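Local atomic coordinates of leucyl-trna synthetase (PDB entry 5FOC), a protein that probably charges its tRNA with leucine using ATP, this fragment being the editing domain, which probably releases wrongly attached amino acids from the tRNA. Residues I141-Y147 / K219-V224; Q136-F140 / D265-L269; S32-L36 / T93-D97; L105-I109 / K172-I176. The protein carries 2 engineered substitutions. All coordinates share one frame; numbering follows the deposited sequence.

Interaction 1 of 4, residues I141-Y147 / K219-V224; sequences INPNEYY and KGEHFV
Glu145 O is gripped twice by the chain opposite: Gly220 N donates a hydrogen bond of 2.8 Å to Glu145 O, and the CA-H of Lys219 adds a weaker contact with the same oxygen. This closes the end of an antiparallel pairing between strands 146-152 and 216-219 of the main sheet of the editing domain, in which Tyr146 and Lys219 form a non-hydrogen-bonded pair. Ahead of it, Asn142 to Glu145 make a type I turn, whose start is braced by an Asx turn from Asn142 OD1 to Asn144 N. The turn presents Pro143 O to Glu221 N at 3.0 Å, in the carbonyl plane and on a lone pair, although the N-H points only roughly at it (133°). Gly220 packs against Asn142 O and the Tyr147 ring, where its lack of a side chain lets the backbones close up. Tyr147 OH accepts from Asn142 N at 2.9 Å and is also bonded to Gly253 O, so the ring is held at its far end. On the inner side, Ile141 CD1 lies against Phe223 CD2 at 3.8 Å, and Phe123 meets the Phe223 ring edge-to-face. At the surface Lys219 lays its CG over one face of the Tyr146 ring, 4.1 Å from the centroid; farther out the chain bends at chi3 (72°), and NZ reaches Glu221 OE2 of its own segment in a salt bridge, from above the carboxylate plane.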
loop_
_atom_site.group_PDB
_atom_site.type_symbol
_atom_site.label_atom_id
_atom_site.label_comp_id
_atom_site.label_asym_id
_atom_site.label_seq_id
_atom_site.Cartn_x
_atom_site.Cartn_y
_atom_site.Cartn_z
ATOM N N ILE A 141 0.885 -1.924 6.415
ATOM C CA ILE A 141 0.386 -3.260 6.085
ATOM C C ILE A 141 -0.066 -3.950 7.350
ATOM O O ILE A 141 0.375 -3.609 8.442
ATOM C CB ILE A 141 1.471 -4.076 5.340
ATOM C CG1 ILE A 141 0.898 -5.230 4.565
ATOM C CG2 ILE A 141 2.551 -4.564 6.287
ATOM C CD1 ILE A 141 1.852 -5.857 3.554
ATOM N N ASN A 142 -1.039 -4.867 7.230
ATOM C CA ASN A 142 -1.430 -5.609 8.404
ATOM C C ASN A 142 -0.479 -6.769 8.612
ATOM O O ASN A 142 -0.452 -7.647 7.780
ATOM C CB ASN A 142 -2.885 -6.085 8.290
ATOM C CG ASN A 142 -3.406 -6.706 9.569
ATOM O OD1 ASN A 142 -2.709 -7.383 10.304
ATOM N ND2 ASN A 142 -4.679 -6.465 9.842
ATOM N N PRO A 143 0.330 -6.749 9.697
ATOM C CA PRO A 143 1.405 -7.759 9.833
ATOM C C PRO A 143 0.889 -9.193 10.074
ATOM O O PRO A 143 1.566 -10.168 9.784
ATOM C CB PRO A 143 2.181 -7.242 11.054
ATOM C CG PRO A 143 1.151 -6.524 11.877
ATOM C CD PRO A 143 0.279 -5.856 10.869
ATOM N N ASN A 144 -0.357 -9.317 10.535
ATOM C CA ASN A 144 -0.921 -10.581 10.944
ATOM C C ASN A 144 -1.724 -11.297 9.869
ATOM O O ASN A 144 -2.257 -12.378 10.128
ATOM C CB ASN A 144 -1.788 -10.314 12.195
ATOM C CG ASN A 144 -0.931 -9.890 13.383
ATOM O OD1 ASN A 144 0.137 -10.433 13.577
ATOM N ND2 ASN A 144 -1.376 -8.928 14.152
ATOM N N GLU A 145 -1.853 -10.687 8.692
ATOM C CA GLU A 145 -2.713 -11.200 7.616
ATOM C C GLU A 145 -1.870 -11.524 6.394
ATOM O O GLU A 145 -0.778 -10.937 6.177
ATOM C CB GLU A 145 -3.776 -10.163 7.257
ATOM C CG GLU A 145 -4.642 -9.746 8.444
ATOM C CD GLU A 145 -5.613 -10.795 8.937
ATOM O OE1 GLU A 145 -5.852 -11.815 8.274
ATOM O OE2 GLU A 145 -6.155 -10.582 10.037
ATOM N N TYR A 146 -2.367 -12.450 5.608
ATOM C CA TYR A 146 -1.792 -12.822 4.342
ATOM C C TYR A 146 -2.023 -11.818 3.218
ATOM O O TYR A 146 -3.096 -11.261 3.039
ATOM C CB TYR A 146 -2.328 -14.170 3.903
ATOM C CG TYR A 146 -1.761 -15.328 4.659
ATOM C CD1 TYR A 146 -0.437 -15.699 4.463
ATOM C CD2 TYR A 146 -2.524 -16.095 5.517
ATOM C CE1 TYR A 146 0.106 -16.763 5.151
ATOM C CE2 TYR A 146 -1.998 -17.182 6.195
ATOM C CZ TYR A 146 -0.657 -17.508 5.979
ATOM O OH TYR A 146 -0.150 -18.581 6.635
ATOM N N TYR A 147 -0.985 -11.599 2.427
ATOM C CA TYR A 147 -1.103 -10.825 1.206
ATOM C C TYR A 147 -0.771 -11.701 0.022
ATOM O O TYR A 147 0.083 -12.597 0.120
ATOM C CB TYR A 147 -0.261 -9.536 1.258
ATOM C CG TYR A 147 -0.831 -8.545 2.232
ATOM C CD1 TYR A 147 -0.589 -8.663 3.599
ATOM C CD2 TYR A 147 -1.712 -7.539 1.802
ATOM C CE1 TYR A 147 -1.145 -7.781 4.504
ATOM C CE2 TYR A 147 -2.227 -6.634 2.694
ATOM C CZ TYR A 147 -1.985 -6.767 4.041
ATOM O OH TYR A 147 -2.559 -5.899 4.944
ATOM N N LYS A 219 2.564 -13.572 4.711
ATOM C CA LYS A 219 2.081 -12.790 5.870
ATOM C C LYS A 219 2.747 -11.426 5.870
ATOM O O LYS A 219 3.948 -11.297 5.538
ATOM C CB LYS A 219 2.283 -13.492 7.213
ATOM C CG LYS A 219 0.996 -14.054 7.827
ATOM C CD LYS A 219 1.232 -14.675 9.201
ATOM C CE LYS A 219 1.495 -13.639 10.287
ATOM N NZ LYS A 219 2.287 -14.228 11.402
ATOM N N GLY A 220 2.003 -10.400 6.198
ATOM C CA GLY A 220 2.459 -9.028 6.109
ATOM C C GLY A 220 3.708 -8.733 6.920
ATOM O O GLY A 220 4.513 -7.902 6.506
ATOM N N GLU A 221 3.868 -9.434 8.039
ATOM C CA GLU A 221 5.016 -9.251 8.929
ATOM C C GLU A 221 6.341 -9.376 8.162
ATOM O O GLU A 221 7.337 -8.709 8.473
ATOM C CB GLU A 221 4.979 -10.226 10.103
ATOM C CG GLU A 221 5.009 -11.698 9.779
ATOM C CD GLU A 221 5.152 -12.580 11.022
ATOM O OE1 GLU A 221 5.726 -12.170 12.044
ATOM O OE2 GLU A 221 4.720 -13.724 10.973
ATOM N N HIS A 222 6.338 -10.217 7.146
ATOM C CA HIS A 222 7.559 -10.471 6.389
ATOM C C HIS A 222 7.998 -9.336 5.506
ATOM O O HIS A 222 9.193 -9.253 5.098
ATOM C CB HIS A 222 7.441 -11.733 5.588
ATOM C CG HIS A 222 7.254 -12.929 6.437
ATOM N ND1 HIS A 222 8.151 -13.290 7.412
ATOM C CD2 HIS A 222 6.236 -13.821 6.514
ATOM C CE1 HIS A 222 7.737 -14.385 8.010
ATOM N NE2 HIS A 222 6.556 -14.705 7.507
ATOM N N PHE A 223 7.102 -8.416 5.231
ATOM C CA PHE A 223 7.401 -7.227 4.444
ATOM C C PHE A 223 7.768 -5.998 5.259
ATOM O O PHE A 223 8.192 -4.979 4.678
ATOM C CB PHE A 223 6.237 -6.872 3.554
ATOM C CG PHE A 223 5.842 -7.941 2.572
ATOM C CD1 PHE A 223 6.743 -8.458 1.640
ATOM C CD2 PHE A 223 4.526 -8.393 2.513
ATOM C CE1 PHE A 223 6.330 -9.402 0.710
ATOM C CE2 PHE A 223 4.127 -9.345 1.598
ATOM C CZ PHE A 223 5.004 -9.840 0.691
ATOM N N VAL A 224 7.572 -6.083 6.581
ATOM C CA VAL A 224 7.845 -4.958 7.457
ATOM C C VAL A 224 9.326 -4.619 7.367
ATOM O O VAL A 224 10.183 -5.477 7.465
ATOM C CB VAL A 224 7.366 -5.207 8.902
ATOM C CG1 VAL A 224 7.800 -4.108 9.852
ATOM C CG2 VAL A 224 5.828 -5.251 8.882
#

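Interaction 2 of 4, residues Q136-F140 / D265-L269; sequences QNYTF and DYACL
Phe140 turns CG away from its own carbonyl carbon (chi1 -68°), which sends the ring toward the helix, while Cys268 carries SG opposite its backbone N (chi1 -180°), placing the sulfur against that ring. Cys268 SG comes within 3.5 Å of Phe140 CE1 and stands obliquely to the ring, a sulfur-aromatic contact; Cys268 CB adds a touch at CZ. Asp265 approaches the same ring at its edge, with OD1 3.7 Å from Phe140 CE2 and the carboxylate plane turned 62° from the ring. The weakly positive C-H edge would suit that oxygen, and the other one, OD2, is bonded to Val258 N, which ties the carboxylate to the chain leading into the helix. One helical turn on from Asp265, Leu269 forks over the neighbouring side chains of the strand. Its CD1 packs 3.7 Å from Tyr138 CE2, crossing that side chain at about a right angle, and its CD2 meets Asn137 ND2 at 3.5 Å. Both polar partners are anchored elsewhere: Asn137 ND2 on Ser259 OG, the Tyr138 hydroxyl on Gln289 O and Asn292 N. Strand 138-141, flanked by strands 238-242 and 254-257, is thus covered by helix 263-274, whose residues 265-269 run almost perpendicular to strand residues 138-140, an alpha-on-beta packing in the editing domain, where, as in related leucyl-tRNA synthetases, the entry to this helix probably borders the editing pocket.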
loop_
_atom_site.group_PDB
_atom_site.type_symbol
_atom_site.label_atom_id
_atom_site.label_comp_id
_atom_site.label_asym_id
_atom_site.label_seq_id
_atom_site.Cartn_x
_atom_site.Cartn_y
_atom_site.Cartn_z
ATOM N N GLN A 136 3.387 11.274 1.901
ATOM C CA GLN A 136 3.501 9.908 2.364
ATOM C C GLN A 136 4.914 9.674 2.954
ATOM O O GLN A 136 5.876 9.979 2.248
ATOM C CB GLN A 136 3.255 8.910 1.241
ATOM C CG GLN A 136 3.169 7.495 1.743
ATOM C CD GLN A 136 2.918 6.451 0.697
ATOM O OE1 GLN A 136 2.603 6.772 -0.442
ATOM N NE2 GLN A 136 3.148 5.183 1.048
ATOM N N ASN A 137 4.964 9.209 4.176
ATOM C CA ASN A 137 6.292 8.899 4.837
ATOM C C ASN A 137 6.556 7.439 5.097
ATOM O O ASN A 137 7.720 7.017 5.293
ATOM C CB ASN A 137 6.540 9.814 6.044
ATOM C CG ASN A 137 5.478 9.772 7.110
ATOM O OD1 ASN A 137 4.285 9.478 6.804
ATOM N ND2 ASN A 137 5.822 10.141 8.329
ATOM N N TYR A 138 5.526 6.594 5.098
ATOM C CA TYR A 138 5.606 5.184 5.291
ATOM C C TYR A 138 4.505 4.492 4.488
ATOM O O TYR A 138 3.690 5.193 3.835
ATOM C CB TYR A 138 5.505 4.781 6.776
ATOM C CG TYR A 138 6.655 5.300 7.561
ATOM C CD1 TYR A 138 7.826 4.582 7.551
ATOM C CD2 TYR A 138 6.617 6.501 8.234
ATOM C CE1 TYR A 138 8.925 5.051 8.244
ATOM C CE2 TYR A 138 7.705 6.972 8.965
ATOM C CZ TYR A 138 8.891 6.235 8.916
ATOM O OH TYR A 138 10.011 6.755 9.613
ATOM N N THR A 139 4.569 3.180 4.469
ATOM C CA THR A 139 3.519 2.342 3.894
ATOM C C THR A 139 3.069 1.385 4.978
ATOM O O THR A 139 3.840 0.693 5.586
ATOM C CB THR A 139 4.079 1.568 2.665
ATOM O OG1 THR A 139 4.428 2.501 1.643
ATOM C CG2 THR A 139 3.088 0.513 2.182
ATOM N N PHE A 140 1.769 1.336 5.256
ATOM C CA PHE A 140 1.269 0.440 6.268
ATOM C C PHE A 140 0.645 -0.837 5.692
ATOM O O PHE A 140 -0.001 -0.809 4.612
ATOM C CB PHE A 140 0.166 1.069 7.124
ATOM C CG PHE A 140 0.577 2.187 8.022
ATOM C CD1 PHE A 140 1.548 2.011 9.022
ATOM C CD2 PHE A 140 -0.113 3.406 7.973
ATOM C CE1 PHE A 140 1.834 3.065 9.917
ATOM C CE2 PHE A 140 0.164 4.426 8.847
ATOM C CZ PHE A 140 1.166 4.268 9.812
ATOM N N ASP A 265 -3.000 7.657 11.081
ATOM C CA ASP A 265 -1.596 7.447 10.623
ATOM C C ASP A 265 -0.670 8.014 11.654
ATOM O O ASP A 265 0.293 7.354 12.066
ATOM C CB ASP A 265 -1.358 8.144 9.280
ATOM C CG ASP A 265 -2.146 7.499 8.127
ATOM O OD1 ASP A 265 -2.862 6.474 8.400
ATOM O OD2 ASP A 265 -2.093 7.987 6.985
ATOM N N TYR A 266 -0.954 9.232 12.095
ATOM C CA TYR A 266 -0.175 9.863 13.154
ATOM C C TYR A 266 -0.095 8.980 14.395
ATOM O O TYR A 266 0.988 8.783 15.001
ATOM C CB TYR A 266 -0.761 11.224 13.536
ATOM C CG TYR A 266 0.125 11.945 14.496
ATOM C CD1 TYR A 266 1.164 12.728 14.018
ATOM C CD2 TYR A 266 -0.001 11.788 15.871
ATOM C CE1 TYR A 266 2.059 13.355 14.905
ATOM C CE2 TYR A 266 0.887 12.406 16.760
ATOM C CZ TYR A 266 1.913 13.198 16.269
ATOM O OH TYR A 266 2.798 13.825 17.119
ATOM N N ALA A 267 -1.268 8.488 14.819
ATOM C CA ALA A 267 -1.381 7.664 16.014
ATOM C C ALA A 267 -0.515 6.418 15.940
ATOM O O ALA A 267 0.161 6.065 16.914
ATOM C CB ALA A 267 -2.824 7.253 16.241
ATOM N N CYS A 268 -0.546 5.760 14.799
ATOM C CA CYS A 268 0.149 4.485 14.618
ATOM C C CYS A 268 1.680 4.719 14.613
ATOM O O CYS A 268 2.447 3.989 15.280
ATOM C CB CYS A 268 -0.293 3.808 13.338
ATOM S SG CYS A 268 0.480 2.234 13.013
ATOM N N LEU A 269 2.084 5.737 13.865
ATOM C CA LEU A 269 3.500 6.097 13.821
ATOM C C LEU A 269 4.003 6.495 15.216
ATOM O O LEU A 269 5.095 6.051 15.633
ATOM C CB LEU A 269 3.757 7.172 12.751
ATOM C CG LEU A 269 5.223 7.643 12.609
ATOM C CD1 LEU A 269 6.203 6.477 12.364
ATOM C CD2 LEU A 269 5.290 8.707 11.503
#

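Interaction 3 of 4, residues S32-L36 / T93-D97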
loop_
_atom_site.group_PDB
_atom_site.type_symbol
_atom_site.label_atom_id
_atom_site.label_comp_id
_atom_site.label_asym_id
_atom_site.label_seq_id
_atom_site.Cartn_x
_atom_site.Cartn_y
_atom_site.Cartn_z
ATOM N N SER A 32 6.500 -22.980 2.292
ATOM C CA SER A 32 5.220 -23.591 1.951
ATOM C C SER A 32 5.438 -24.991 1.381
ATOM O O SER A 32 4.616 -25.864 1.604
ATOM C CB SER A 32 4.404 -22.706 1.017
ATOM O OG SER A 32 4.930 -22.702 -0.284
ATOM N N GLN A 33 6.541 -25.224 0.661
ATOM C CA GLN A 33 6.833 -26.552 0.141
ATOM C C GLN A 33 7.129 -27.470 1.332
ATOM O O GLN A 33 6.706 -28.620 1.355
ATOM C CB GLN A 33 8.009 -26.529 -0.852
ATOM C CG GLN A 33 7.763 -25.883 -2.218
ATOM C CD GLN A 33 9.081 -25.740 -3.042
ATOM O OE1 GLN A 33 10.035 -25.070 -2.615
ATOM N NE2 GLN A 33 9.131 -26.367 -4.216
ATOM N N SER A 34 7.799 -26.937 2.354
ATOM C CA SER A 34 8.149 -27.733 3.532
ATOM C C SER A 34 6.915 -28.119 4.341
ATOM O O SER A 34 6.763 -29.294 4.703
ATOM C CB SER A 34 9.130 -26.976 4.437
ATOM O OG SER A 34 9.158 -27.549 5.739
ATOM N N VAL A 35 6.060 -27.133 4.638
ATOM C CA VAL A 35 4.893 -27.381 5.486
ATOM C C VAL A 35 3.989 -28.372 4.780
ATOM O O VAL A 35 3.468 -29.293 5.417
ATOM C CB VAL A 35 4.097 -26.103 5.955
ATOM C CG1 VAL A 35 4.972 -25.147 6.770
ATOM C CG2 VAL A 35 3.391 -25.384 4.815
ATOM N N LEU A 36 3.869 -28.226 3.461
ATOM C CA LEU A 36 2.965 -29.082 2.634
ATOM C C LEU A 36 3.669 -30.335 2.085
ATOM O O LEU A 36 3.241 -30.910 1.077
ATOM C CB LEU A 36 2.382 -28.268 1.466
ATOM C CG LEU A 36 1.552 -27.025 1.845
ATOM C CD1 LEU A 36 1.429 -26.072 0.666
ATOM C CD2 LEU A 36 0.163 -27.412 2.383
ATOM N N THR A 93 -2.300 -24.029 -1.266
ATOM C CA THR A 93 -2.988 -22.742 -0.974
ATOM C C THR A 93 -2.082 -21.491 -0.932
ATOM O O THR A 93 -2.583 -20.359 -0.789
ATOM C CB THR A 93 -3.805 -22.781 0.362
ATOM O OG1 THR A 93 -2.935 -23.092 1.459
ATOM C CG2 THR A 93 -4.935 -23.801 0.310
ATOM N N PHE A 94 -0.772 -21.689 -1.057
ATOM C CA PHE A 94 0.201 -20.585 -1.075
ATOM C C PHE A 94 0.554 -20.022 -2.467
ATOM O O PHE A 94 0.959 -18.854 -2.576
ATOM C CB PHE A 94 1.470 -21.015 -0.360
ATOM C CG PHE A 94 1.303 -21.147 1.116
ATOM C CD1 PHE A 94 1.419 -20.040 1.944
ATOM C CD2 PHE A 94 1.003 -22.383 1.683
ATOM C CE1 PHE A 94 1.269 -20.173 3.308
ATOM C CE2 PHE A 94 0.849 -22.528 3.055
ATOM C CZ PHE A 94 0.978 -21.416 3.867
ATOM N N PHE A 95 0.436 -20.846 -3.504
ATOM C CA PHE A 95 0.691 -20.432 -4.898
ATOM C C PHE A 95 0.005 -21.385 -5.864
ATOM O O PHE A 95 -0.221 -22.557 -5.550
ATOM C CB PHE A 95 2.210 -20.275 -5.195
ATOM C CG PHE A 95 3.039 -21.545 -5.050
ATOM C CD1 PHE A 95 3.157 -22.429 -6.102
ATOM C CD2 PHE A 95 3.779 -21.784 -3.904
ATOM C CE1 PHE A 95 3.912 -23.585 -5.995
ATOM C CE2 PHE A 95 4.576 -22.940 -3.783
ATOM C CZ PHE A 95 4.642 -23.839 -4.826
ATOM N N THR A 96 -0.373 -20.868 -7.017
ATOM C CA THR A 96 -0.972 -21.698 -8.051
ATOM C C THR A 96 0.058 -22.768 -8.490
ATOM O O THR A 96 1.212 -22.454 -8.837
ATOM C CB THR A 96 -1.413 -20.838 -9.228
ATOM O OG1 THR A 96 -2.376 -19.841 -8.792
ATOM C CG2 THR A 96 -1.966 -21.704 -10.376
ATOM N N ASP A 97 -0.347 -24.038 -8.418
ATOM C CA ASP A 97 0.517 -25.137 -8.810
ATOM C C ASP A 97 0.889 -25.069 -10.291
ATOM O O ASP A 97 0.093 -24.659 -11.140
ATOM C CB ASP A 97 -0.141 -26.483 -8.521
ATOM C CG ASP A 97 -0.299 -26.736 -7.047
ATOM O OD1 ASP A 97 -1.272 -26.232 -6.456
ATOM O OD2 ASP A 97 0.577 -27.415 -6.475
#
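Phe94 begins its contact at CB, which lies 3.7 Å from Ser32 CB, and the ring then turns one face to that serine. Its CG and CD2 carry Ser32 CB over this face, each at 3.5 Å from it. Phe94 CD2 also meets Leu36 CD1 at 3.9 Å, now at the ring edge, near its plane. Phe94 CE2 is approached by Val35 CG2, obliquely and more loosely. Elsewhere on the ring, CE1 faces the hydroxyl of Tyr146, and Lys217 makes a cation-pi contact with the ring. The arrangement places a loop against the C-terminal end of helix 18-35 on the surface of the editing domain; an unmodelled, asparagine-rich stretch, probably disordered, leaves and returns here between the two segments, and Leu36 is the first residue to depart from helical geometry. The next aromatic residue uses the serine's other atom. With CG set between its backbone N and carbonyl carbon (chi1 62°), Phe95 brings its ring edge to Ser32, and CE2 stops 3.5 Å from OG. That hydroxyl is bonded to Ile29 O one turn back in its own helix, while Trp110 packs edge-to-face with Phe95.

Interaction 4 of 4, residues L105-I109 / K172-I176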
loop_
_atom_site.group_PDB
_atom_site.type_symbol
_atom_site.label_atom_id
_atom_site.label_comp_id
_atom_site.label_asym_id
_atom_site.label_seq_id
_atom_site.Cartn_x
_atom_site.Cartn_y
_atom_site.Cartn_z
ATOM N N LEU A 105 8.138 -22.089 -17.146
ATOM C CA LEU A 105 7.427 -20.996 -16.474
ATOM C C LEU A 105 7.889 -20.845 -15.027
ATOM O O LEU A 105 8.190 -19.733 -14.589
ATOM C CB LEU A 105 5.909 -21.211 -16.474
ATOM C CG LEU A 105 5.199 -21.316 -17.820
ATOM C CD1 LEU A 105 3.684 -21.261 -17.621
ATOM C CD2 LEU A 105 5.622 -20.220 -18.781
ATOM N N LYS A 106 7.931 -21.972 -14.309
ATOM C CA LYS A 106 8.385 -22.006 -12.949
ATOM C C LYS A 106 9.799 -21.435 -12.902
ATOM O O LYS A 106 10.045 -20.513 -12.135
ATOM C CB LYS A 106 8.345 -23.429 -12.376
ATOM C CG LYS A 106 8.784 -23.538 -10.914
ATOM C CD LYS A 106 9.176 -24.966 -10.538
ATOM C CE LYS A 106 7.991 -25.801 -10.151
ATOM N NZ LYS A 106 8.456 -27.148 -9.726
ATOM N N ASN A 107 10.714 -21.961 -13.734
ATOM C CA ASN A 107 12.096 -21.491 -13.765
ATOM C C ASN A 107 12.258 -19.996 -14.103
ATOM O O ASN A 107 13.240 -19.366 -13.693
ATOM C CB ASN A 107 12.910 -22.314 -14.779
ATOM C CG ASN A 107 13.180 -23.743 -14.328
ATOM O OD1 ASN A 107 12.998 -24.098 -13.165
ATOM N ND2 ASN A 107 13.598 -24.594 -15.283
ATOM N N LYS A 108 11.300 -19.444 -14.858
ATOM C CA LYS A 108 11.288 -18.031 -15.208
ATOM C C LYS A 108 10.835 -17.161 -14.027
ATOM O O LYS A 108 11.376 -16.077 -13.804
ATOM C CB LYS A 108 10.376 -17.799 -16.424
ATOM C CG LYS A 108 10.374 -16.386 -17.004
ATOM C CD LYS A 108 9.389 -16.269 -18.172
ATOM C CE LYS A 108 9.624 -15.069 -19.101
ATOM N NZ LYS A 108 9.830 -13.770 -18.403
ATOM N N ILE A 109 9.844 -17.644 -13.274
ATOM C CA ILE A 109 9.243 -16.866 -12.167
ATOM C C ILE A 109 10.160 -16.962 -10.949
ATOM O O ILE A 109 10.447 -15.931 -10.333
ATOM C CB ILE A 109 7.769 -17.310 -11.820
ATOM C CG1 ILE A 109 6.898 -17.083 -13.033
ATOM C CG2 ILE A 109 7.246 -16.483 -10.667
ATOM C CD1 ILE A 109 5.634 -17.883 -12.972
ATOM N N LYS A 172 -1.627 -19.007 -18.362
ATOM C CA LYS A 172 -0.495 -18.693 -17.528
ATOM C C LYS A 172 0.619 -18.010 -18.348
ATOM O O LYS A 172 1.162 -16.964 -17.956
ATOM C CB LYS A 172 0.009 -19.970 -16.860
ATOM C CG LYS A 172 0.418 -19.794 -15.428
ATOM C CD LYS A 172 0.735 -21.129 -14.747
ATOM C CE LYS A 172 -0.492 -21.759 -14.097
ATOM N NZ LYS A 172 -0.185 -23.056 -13.446
ATOM N N GLU A 173 0.885 -18.584 -19.515
ATOM C CA GLU A 173 1.892 -18.078 -20.418
ATOM C C GLU A 173 1.522 -16.676 -20.886
ATOM O O GLU A 173 2.377 -15.771 -20.845
ATOM C CB GLU A 173 2.068 -19.032 -21.583
ATOM C CG GLU A 173 3.242 -18.727 -22.473
ATOM C CD GLU A 173 3.650 -19.953 -23.264
ATOM O OE1 GLU A 173 3.986 -20.986 -22.632
ATOM O OE2 GLU A 173 3.606 -19.894 -24.511
ATOM N N GLU A 174 0.242 -16.489 -21.287
ATOM C CA GLU A 174 -0.235 -15.182 -21.711
ATOM C C GLU A 174 -0.078 -14.133 -20.608
ATOM O O GLU A 174 0.311 -13.023 -20.893
ATOM C CB GLU A 174 -1.682 -15.241 -22.214
ATOM C CG GLU A 174 -1.793 -15.912 -23.569
ATOM C CD GLU A 174 -3.219 -16.215 -23.967
ATOM O OE1 GLU A 174 -4.156 -16.152 -23.097
ATOM O OE2 GLU A 174 -3.390 -16.529 -25.175
ATOM N N ILE A 175 -0.367 -14.486 -19.366
ATOM C CA ILE A 175 -0.224 -13.550 -18.222
ATOM C C ILE A 175 1.241 -13.138 -18.020
ATOM O O ILE A 175 1.558 -11.942 -17.895
ATOM C CB ILE A 175 -0.776 -14.141 -16.900
ATOM C CG1 ILE A 175 -2.296 -14.341 -17.072
ATOM C CG2 ILE A 175 -0.529 -13.245 -15.687
ATOM C CD1 ILE A 175 -2.962 -15.157 -15.981
ATOM N N ILE A 176 2.107 -14.129 -18.104
ATOM C CA ILE A 176 3.529 -13.865 -17.956
ATOM C C ILE A 176 4.013 -12.953 -19.087
ATOM O O ILE A 176 4.869 -12.065 -18.861
ATOM C CB ILE A 176 4.299 -15.202 -17.875
ATOM C CG1 ILE A 176 3.977 -15.953 -16.570
ATOM C CG2 ILE A 176 5.789 -14.952 -17.843
ATOM C CD1 ILE A 176 4.435 -17.411 -16.540
#
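This is a predominantly apolar contact between two helices, Leu105, Lys108 and Ile109 on one and Lys172, Glu173 and Ile176 on the other, lying near the periphery of the domain, its centre about 25 Å from the centre of the chain. The axes of segments 105-109 and 172-176 run in roughly the same direction, 27° apart, and approach to only 11.7 Å, so the gap is bridged by side-chain ends. Ile176 takes the middle. Its CG1 branch is directed away from its carbonyl carbon (chi1 -68°), and CD1 at the tip touches both Leu105 CD2 and Ile109 CD1 at 3.8 Å, one helical turn apart on the facing helix. The other branch, CG2, slides past the aliphatic part of Lys108, coming 3.8 Å from its CD. The i, i+3, i+4 spacing of Leu105, Lys108 and Ile109 thus gives helix 103-109 a single stripe facing helix 172-178, which itself leads into strand 181-185 of the main sheet; behind the contact, Ile176 also rests on Leu151 of strand 146-152, and Ile109 on Phe98. Leu105 has a second neighbour, since its CD1 packs against Lys172 CB at 4.0 Å. The two lysines give only their methylene groups to the contact. Lys108 bends at its last torsion, and NZ forms a salt bridge with Asp118 OD2, whereas Lys172 is bent at chi3 and carries its ammonium group off to Glu102 OE1. Glu173 brings OE1 to within 4.3 Å of Leu105 CD2, at the exposed margin.

Overall arrangement
Interactions 1 and 2 use consecutive parts of the chain, 136-140 and 141-147, and belong to the main sheet, their centres about 15 Å apart. Interaction 2 is wholly buried and aromatic, sulfur and apolar in character, whereas interaction 1 is partly buried and is fastened by backbone hydrogen bonds, with a salt bridge within 219-224 near the surface. Interactions 3 and 4 lie farther out, on the side of the domain away from interaction 2 in the case of interaction 4, and rely on side-chain packing. Helices 18-35 and 103-109 follow each other along the chain, and the loop 93-97 also touches interactions 1 and 4: Phe94 meets Tyr146, and Asp97 O makes a weak bond with Lys172 NZ.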